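Local coordinates for cell division control protein 4 (Saccharomyces cerevisiae, PDB 3V7D), which serves as the substrate-recognition subunit of an SCF E3 ubiquitin ligase, binding phosphorylated targets such as the CDK inhibitor SIC1 and directing their ubiquitination, at residues 223-229 against 267-273; 274-279 against 314-320; 183-187 against 196-200. The protein carries 1 engineered substitution. One frame throughout, in Å; residues are numbered along the deposited sequence.

Interaction 1 of 3, residues 223-229 against 267-273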
# COMPACT_ATOMS: atom_id res chain seq x y z
N GLY B 223 -9.94 -2.50 25.58
CA GLY B 223 -9.22 -1.81 26.63
C GLY B 223 -10.12 -0.82 27.34
O GLY B 223 -10.96 -0.17 26.70
N SER B 224 -9.95 -0.69 28.65
CA SER B 224 -10.83 0.16 29.44
C SER B 224 -10.09 1.04 30.43
O SER B 224 -8.91 0.82 30.72
CB SER B 224 -11.86 -0.70 30.19
OG SER B 224 -12.49 0.02 31.23
N ARG B 225 -10.80 2.03 30.96
CA ARG B 225 -10.28 2.88 32.03
C ARG B 225 -10.22 2.16 33.37
O ARG B 225 -9.84 2.75 34.38
CB ARG B 225 -11.12 4.15 32.15
CG ARG B 225 -10.94 5.11 31.00
CD ARG B 225 -11.74 6.37 31.21
NE ARG B 225 -11.24 7.45 30.37
CZ ARG B 225 -11.79 8.66 30.30
NH1 ARG B 225 -12.87 8.94 31.01
NH2 ARG B 225 -11.26 9.59 29.51
N ASP B 226 -10.59 0.88 33.39
CA ASP B 226 -10.46 0.08 34.61
C ASP B 226 -9.10 -0.62 34.67
O ASP B 226 -8.90 -1.54 35.46
CB ASP B 226 -11.60 -0.95 34.73
CG ASP B 226 -11.68 -1.90 33.56
OD1 ASP B 226 -10.68 -2.06 32.82
OD2 ASP B 226 -12.75 -2.51 33.37
N ASN B 227 -8.19 -0.17 33.80
CA ASN B 227 -6.81 -0.67 33.71
C ASN B 227 -6.68 -2.06 33.10
O ASN B 227 -5.57 -2.61 33.02
CB ASN B 227 -6.10 -0.62 35.08
CG ASN B 227 -6.29 0.71 35.78
OD1 ASN B 227 -6.73 1.68 35.18
ND2 ASN B 227 -5.94 0.75 37.06
N THR B 228 -7.79 -2.64 32.66
CA THR B 228 -7.78 -4.00 32.16
C THR B 228 -8.08 -4.08 30.67
O THR B 228 -8.47 -3.09 30.04
CB THR B 228 -8.84 -4.88 32.86
OG1 THR B 228 -10.13 -4.65 32.26
CG2 THR B 228 -8.91 -4.57 34.35
N LEU B 229 -7.89 -5.28 30.11
CA LEU B 229 -8.43 -5.62 28.81
C LEU B 229 -9.28 -6.88 28.93
O LEU B 229 -8.92 -7.82 29.64
CB LEU B 229 -7.32 -5.85 27.79
CG LEU B 229 -6.49 -4.64 27.37
CD1 LEU B 229 -5.24 -4.51 28.23
CD2 LEU B 229 -6.14 -4.74 25.90
N ARG B 267 -5.12 -8.51 33.10
CA ARG B 267 -4.67 -7.51 34.07
C ARG B 267 -3.16 -7.36 34.00
O ARG B 267 -2.43 -8.33 33.77
CB ARG B 267 -5.08 -7.88 35.49
CG ARG B 267 -6.55 -7.68 35.79
CD ARG B 267 -6.88 -8.12 37.21
NE ARG B 267 -7.99 -9.06 37.22
CZ ARG B 267 -9.26 -8.70 37.05
NH1 ARG B 267 -9.57 -7.43 36.85
NH2 ARG B 267 -10.22 -9.62 37.08
N GLY B 268 -2.69 -6.13 34.21
CA GLY B 268 -1.27 -5.83 34.12
C GLY B 268 -1.00 -4.35 34.27
O GLY B 268 -0.04 -3.95 34.93
N HIS B 269 -1.84 -3.53 33.65
CA HIS B 269 -1.67 -2.08 33.70
C HIS B 269 -2.16 -1.46 35.01
O HIS B 269 -3.06 -1.99 35.66
CB HIS B 269 -2.34 -1.42 32.49
CG HIS B 269 -1.64 -1.69 31.20
ND1 HIS B 269 -0.34 -1.28 30.96
CD2 HIS B 269 -2.04 -2.35 30.09
CE1 HIS B 269 0.02 -1.67 29.75
NE2 HIS B 269 -1.00 -2.32 29.20
N MET B 270 -1.54 -0.35 35.38
CA MET B 270 -1.87 0.35 36.62
C MET B 270 -2.70 1.59 36.33
O MET B 270 -3.04 2.35 37.24
CB MET B 270 -0.60 0.74 37.38
CG MET B 270 0.22 -0.44 37.90
SD MET B 270 -0.55 -1.30 39.28
CE MET B 270 -1.32 -2.69 38.45
N ALA B 271 -3.00 1.81 35.06
CA ALA B 271 -3.79 2.96 34.64
C ALA B 271 -4.55 2.63 33.37
O ALA B 271 -4.39 1.54 32.80
CB ALA B 271 -2.90 4.17 34.43
N SER B 272 -5.39 3.57 32.94
CA SER B 272 -6.29 3.36 31.81
C SER B 272 -5.59 2.78 30.59
O SER B 272 -4.47 3.19 30.25
CB SER B 272 -6.99 4.67 31.44
OG SER B 272 -7.65 4.56 30.19
N VAL B 273 -6.23 1.82 29.94
CA VAL B 273 -5.72 1.26 28.70
C VAL B 273 -6.18 2.14 27.55
O VAL B 273 -7.35 2.12 27.16
CB VAL B 273 -6.19 -0.18 28.47
CG1 VAL B 273 -5.66 -0.71 27.15
CG2 VAL B 273 -5.73 -1.07 29.63
O HOH W 1 -4.80 -3.83 35.35

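Interaction 2 of 3, residues 274-279 against 314-320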
# COMPACT_ATOMS: atom_id res chain seq x y z
N ARG B 274 -5.25 2.93 27.02
CA ARG B 274 -5.56 3.98 26.07
C ARG B 274 -5.62 3.49 24.63
O ARG B 274 -6.41 3.98 23.83
CB ARG B 274 -4.52 5.10 26.18
CG ARG B 274 -4.78 6.30 25.29
CD ARG B 274 -6.15 6.90 25.56
NE ARG B 274 -6.31 8.17 24.86
CZ ARG B 274 -6.71 8.28 23.60
NH1 ARG B 274 -7.00 7.19 22.90
NH2 ARG B 274 -6.83 9.48 23.04
N THR B 275 -4.79 2.51 24.30
CA THR B 275 -4.67 2.06 22.92
C THR B 275 -4.42 0.56 22.84
O THR B 275 -3.82 -0.03 23.74
CB THR B 275 -3.55 2.81 22.19
OG1 THR B 275 -3.36 2.23 20.89
CG2 THR B 275 -2.25 2.71 22.97
N VAL B 276 -4.88 -0.05 21.76
CA VAL B 276 -4.71 -1.49 21.57
C VAL B 276 -4.55 -1.82 20.08
O VAL B 276 -5.21 -1.22 19.23
CB VAL B 276 -5.90 -2.26 22.18
CG1 VAL B 276 -7.20 -1.87 21.51
CG2 VAL B 276 -5.68 -3.76 22.08
N SER B 277 -3.66 -2.75 19.78
CA SER B 277 -3.39 -3.13 18.40
C SER B 277 -2.98 -4.60 18.35
O SER B 277 -2.02 -4.99 19.00
CB SER B 277 -2.28 -2.26 17.81
OG SER B 277 -1.89 -2.70 16.52
N GLY B 278 -3.71 -5.40 17.59
CA GLY B 278 -3.42 -6.82 17.54
C GLY B 278 -3.50 -7.46 16.16
O GLY B 278 -4.08 -6.90 15.23
N HIS B 279 -2.90 -8.64 16.04
CA HIS B 279 -3.00 -9.46 14.84
C HIS B 279 -2.74 -10.91 15.23
O HIS B 279 -1.79 -11.21 15.95
CB HIS B 279 -1.99 -9.01 13.79
CG HIS B 279 -2.01 -9.82 12.54
ND1 HIS B 279 -2.72 -9.44 11.42
CD2 HIS B 279 -1.42 -11.01 12.23
CE1 HIS B 279 -2.56 -10.35 10.47
NE2 HIS B 279 -1.78 -11.31 10.94
N TYR B 314 -0.13 6.92 24.21
CA TYR B 314 -1.37 7.34 23.58
C TYR B 314 -1.73 6.50 22.36
O TYR B 314 -2.89 6.41 21.98
CB TYR B 314 -1.31 8.82 23.20
CG TYR B 314 -1.81 9.73 24.30
CD1 TYR B 314 -0.96 10.17 25.31
CD2 TYR B 314 -3.13 10.14 24.34
CE1 TYR B 314 -1.41 11.00 26.32
CE2 TYR B 314 -3.60 10.97 25.34
CZ TYR B 314 -2.74 11.39 26.33
OH TYR B 314 -3.21 12.22 27.33
N SER B 315 -0.73 5.87 21.76
CA SER B 315 -0.95 5.11 20.54
C SER B 315 0.07 4.00 20.38
O SER B 315 1.26 4.19 20.63
CB SER B 315 -0.89 6.04 19.33
OG SER B 315 -1.12 5.33 18.14
N THR B 316 -0.40 2.83 19.94
CA THR B 316 0.51 1.76 19.58
C THR B 316 0.08 1.01 18.33
O THR B 316 -1.11 0.89 18.02
CB THR B 316 0.71 0.76 20.73
OG1 THR B 316 1.85 -0.07 20.45
CG2 THR B 316 -0.53 -0.12 20.92
N ILE B 317 1.07 0.52 17.59
CA ILE B 317 0.81 -0.34 16.45
C ILE B 317 1.60 -1.62 16.59
O ILE B 317 2.80 -1.59 16.88
CB ILE B 317 1.19 0.35 15.13
CG1 ILE B 317 0.23 1.51 14.84
CG2 ILE B 317 1.17 -0.65 13.97
CD1 ILE B 317 0.49 2.19 13.52
N TYR B 318 0.93 -2.75 16.40
CA TYR B 318 1.64 -4.02 16.31
C TYR B 318 2.01 -4.29 14.85
O TYR B 318 1.15 -4.63 14.04
CB TYR B 318 0.78 -5.16 16.87
CG TYR B 318 1.38 -6.54 16.66
CD1 TYR B 318 2.74 -6.77 16.81
CD2 TYR B 318 0.57 -7.63 16.34
CE1 TYR B 318 3.28 -8.02 16.62
CE2 TYR B 318 1.10 -8.89 16.15
CZ TYR B 318 2.46 -9.08 16.30
OH TYR B 318 3.01 -10.33 16.11
N ASP B 319 3.28 -4.10 14.53
CA ASP B 319 3.79 -4.43 13.21
C ASP B 319 4.02 -5.94 13.16
O ASP B 319 5.09 -6.42 13.51
CB ASP B 319 5.11 -3.69 12.95
CG ASP B 319 5.61 -3.85 11.52
OD1 ASP B 319 5.06 -4.68 10.77
OD2 ASP B 319 6.57 -3.13 11.15
N HIS B 320 3.00 -6.68 12.73
CA HIS B 320 3.07 -8.14 12.72
C HIS B 320 3.93 -8.67 11.58
O HIS B 320 4.50 -9.76 11.68
CB HIS B 320 1.67 -8.75 12.66
CG HIS B 320 0.90 -8.35 11.44
ND1 HIS B 320 0.18 -7.17 11.37
CD2 HIS B 320 0.73 -8.96 10.25
CE1 HIS B 320 -0.39 -7.08 10.19
NE2 HIS B 320 -0.08 -8.15 9.49

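Interaction 3 of 3, residues 183-187 against 196-200. Unlike the reference sequence in segment 196-200: E200 (reference Lys).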
# COMPACT_ATOMS: atom_id res chain seq x y z
N ARG B 183 -19.76 1.36 29.83
CA ARG B 183 -18.95 0.20 30.23
C ARG B 183 -19.31 -1.08 29.47
O ARG B 183 -18.77 -2.15 29.77
CB ARG B 183 -19.01 -0.02 31.74
CG ARG B 183 -18.73 1.23 32.55
CD ARG B 183 -19.06 1.04 34.02
NE ARG B 183 -18.93 2.29 34.76
CZ ARG B 183 -19.25 2.43 36.05
NH1 ARG B 183 -19.71 1.40 36.74
NH2 ARG B 183 -19.10 3.61 36.64
N THR B 184 -20.18 -0.97 28.48
CA THR B 184 -20.59 -2.14 27.71
C THR B 184 -19.83 -2.29 26.39
O THR B 184 -19.33 -1.31 25.83
CB THR B 184 -22.09 -2.13 27.41
OG1 THR B 184 -22.39 -1.04 26.53
CG2 THR B 184 -22.89 -1.98 28.70
N VAL B 185 -19.76 -3.52 25.91
CA VAL B 185 -19.26 -3.81 24.58
C VAL B 185 -20.44 -4.34 23.78
O VAL B 185 -21.10 -5.29 24.19
CB VAL B 185 -18.15 -4.87 24.61
CG1 VAL B 185 -17.66 -5.16 23.20
CG2 VAL B 185 -17.00 -4.41 25.50
N ARG B 186 -20.73 -3.71 22.64
CA ARG B 186 -21.90 -4.09 21.86
C ARG B 186 -21.56 -4.58 20.46
O ARG B 186 -20.70 -4.02 19.78
CB ARG B 186 -22.90 -2.94 21.79
CG ARG B 186 -23.81 -2.83 23.00
CD ARG B 186 -24.74 -1.64 22.86
NE ARG B 186 -25.86 -1.67 23.80
CZ ARG B 186 -25.80 -1.22 25.05
NH1 ARG B 186 -24.67 -0.70 25.52
NH2 ARG B 186 -26.86 -1.29 25.83
N VAL B 187 -22.23 -5.65 20.04
CA VAL B 187 -22.09 -6.18 18.69
C VAL B 187 -23.34 -5.81 17.90
O VAL B 187 -24.46 -5.97 18.39
CB VAL B 187 -21.95 -7.71 18.71
CG1 VAL B 187 -21.80 -8.26 17.30
CG2 VAL B 187 -20.78 -8.13 19.58
N THR B 196 -27.08 -6.97 18.44
CA THR B 196 -27.32 -8.40 18.64
C THR B 196 -26.80 -8.89 19.99
O THR B 196 -27.35 -9.83 20.56
CB THR B 196 -26.70 -9.25 17.51
OG1 THR B 196 -25.31 -8.93 17.37
CG2 THR B 196 -27.41 -8.98 16.19
N HIS B 197 -25.75 -8.26 20.50
CA HIS B 197 -25.16 -8.66 21.77
C HIS B 197 -24.71 -7.46 22.60
O HIS B 197 -24.14 -6.51 22.07
CB HIS B 197 -23.96 -9.59 21.54
CG HIS B 197 -24.29 -10.82 20.75
ND1 HIS B 197 -24.48 -10.79 19.38
CD2 HIS B 197 -24.44 -12.11 21.12
CE1 HIS B 197 -24.74 -12.01 18.95
NE2 HIS B 197 -24.73 -12.83 19.99
N VAL B 198 -24.98 -7.51 23.90
CA VAL B 198 -24.43 -6.54 24.84
C VAL B 198 -23.58 -7.26 25.89
O VAL B 198 -24.11 -7.99 26.72
CB VAL B 198 -25.53 -5.74 25.55
CG1 VAL B 198 -24.92 -4.73 26.51
CG2 VAL B 198 -26.42 -5.04 24.53
N PHE B 199 -22.27 -7.05 25.84
CA PHE B 199 -21.35 -7.69 26.78
C PHE B 199 -20.97 -6.75 27.92
O PHE B 199 -20.33 -5.73 27.70
CB PHE B 199 -20.08 -8.17 26.07
CG PHE B 199 -20.32 -9.21 25.02
CD1 PHE B 199 -21.48 -9.97 25.01
CD2 PHE B 199 -19.37 -9.44 24.03
CE1 PHE B 199 -21.69 -10.93 24.04
CE2 PHE B 199 -19.57 -10.40 23.06
CZ PHE B 199 -20.74 -11.15 23.07
N GLU B 200 -21.37 -7.12 29.13
CA GLU B 200 -20.98 -6.35 30.31
C GLU B 200 -19.82 -7.06 31.00
O GLU B 200 -19.58 -8.24 30.77
CB GLU B 200 -22.17 -6.17 31.26
CG GLU B 200 -23.35 -5.43 30.63
CD GLU B 200 -24.46 -5.13 31.62
OE1 GLU B 200 -24.22 -5.23 32.84
OE2 GLU B 200 -25.57 -4.78 31.18

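Interaction 1 of 3, residues 223-229 against 267-273
V273 and N227 carry this contact between neighbouring blades of the WD40 beta-propeller, where the type I turn S224 to N227 of the third WD repeat meets the loop entering the fourth. The tight part lies around V273. Its CG1, anti to the backbone N (chi1 179°), packs 3.8 Å from CA of G223, a position where a CB would collide with that methyl. CG2 reaches L229 CD1 at 3.7 Å, the two side chains crossing at about a right angle. Beside them V273 N donates to S224 O at 3.0 Å. Next to this core N227, in a left-handed conformation, lays its amide against the loop backbone: OD1 is 3.0 Å from A271 C, and CB is 3.4 Å from H269 O, without a side-chain hydrogen bond to the loop. An alanine here would remove the amide and is likely to open a gap against the A271 peptide. H269 in turn bonds S285 and D289, the polar network familiar from WD repeats. R225 lays its CG 3.4 Å from S272 OG, and its guanidinium goes on to hydrogen-bond the bound peptide. The outer side is looser. R267 lies exposed, its NH1 only brushing T228 CG2. Between the two segments at this side a water donates to both N227 O (2.7 Å) and H269 O (2.6 Å).

Interaction 2 of 3, residues 274-279 against 314-320
S277 and T275 of one blade reach across to the backbone of the next, joining the innermost strands of the fourth and fifth WD repeats near the axis of the propeller. Strands 274-279 and 314-319 run nearly parallel, 8° apart, with axes 5.6 Å from each other, yet the two hydrogen bonds between them pair side-chain hydroxyl oxygens with backbone N-H groups. S277 OG, held anti to its own nitrogen (chi1 173°), accepts from Y318 N at 2.8 Å in an almost straight bond. Two residues earlier T275 OG1 accepts from T316 N, longer at 3.2 Å and more bent. The methyls of T275 and T316 fill in beside this second bond, CG2 to CG2 at 3.9 Å, while T316 OG1 turns to I326 O of its own sheet.

Aromatic contacts gather toward the C-terminal ends. The rings of H279 and H320 stack face to face, their planes 2° apart and centroids separated by 3.5 Å. Y318 brings its ring edge to the backbone of H279, CD2 lying 3.6 Å from H279 N.

At the opposite ends of the strands R274 lies against Y314. The R274 guanidinium is steeply inclined to the Y314 ring, with NE 3.8 Å from Y314 CD2 and NH2 at the ring edge. R274 also packs on a modified side chain of the bound peptide, and Y314 on an apolar one, so this end borders the ligand. The hydroxyls of S277 and T275 thus tie separate sheets together through backbone N-H groups, and the close histidine stack probably favours at least one neutral ring.

Interaction 3 of 3, residues 183-187 against 196-200
A beta hairpin joins V185, R186 and V187 to H197, V198 and F199, pairing the third strand of the second WD repeat's blade with strand 194-199, which follows it in the sheet. The strands are antiparallel at 171°. V185 and F199 form a hydrogen-bonded pair, with V185 N donating to F199 O at 2.9 Å and F199 N to V185 O at 2.7 Å. R186 and V198 make the non-hydrogen-bonded pair between this and V187 with H197. There the ladder is distorted by a classic beta bulge: T196 and H197 both face V187, whose O takes a firm bond from T196 N (2.8 Å) and a weak one from H197 N (3.4 Å).

The two faces of the hairpin differ in character. On one, R186 and V198 lie side by side, and V198 CG1 sits 3.9 Å above the centre of the guanidinium plane. With CG beside the backbone N (chi1 -83°), the extended R186 chain carries that group over the valine to a salt bridge with D182, which also bonds T184 OG1. The other face is largely apolar: V185 CB approaches F199 CB at 4.1 Å, V187 packs beside H197, and the F199 ring meets W232. At the end of the ladder T184 CG2 runs alongside E200 CG at 4.0 Å; E200 is an engineered substitution for lysine. Aliphatic cover over a flat guanidinium whose charge is answered by D182 would let R186 lie buried, while the backbone bonds fix the register up to the bulge.

Along the chain interaction 3 comes first, then interaction 1, then interaction 2, following successive blades of one WD40 propeller. Interaction 3 lies within a single sheet, whereas the other two join different sheets. Interactions 1 and 2 have centres about 14 Å apart and share strand 273-279: V273 closes the first and R274 opens the second, and L229 CD2 packs on V276 CG2 at 4.0 Å. Interaction 3 stands about 18 Å from interaction 1 and 22 Å from interaction 2, centre to centre, without touching either. R183, R225 and R274, one from each contact, all meet the bound peptide, so residues of three consecutive repeats converge on it, consistent with a site for phosphorylated targets.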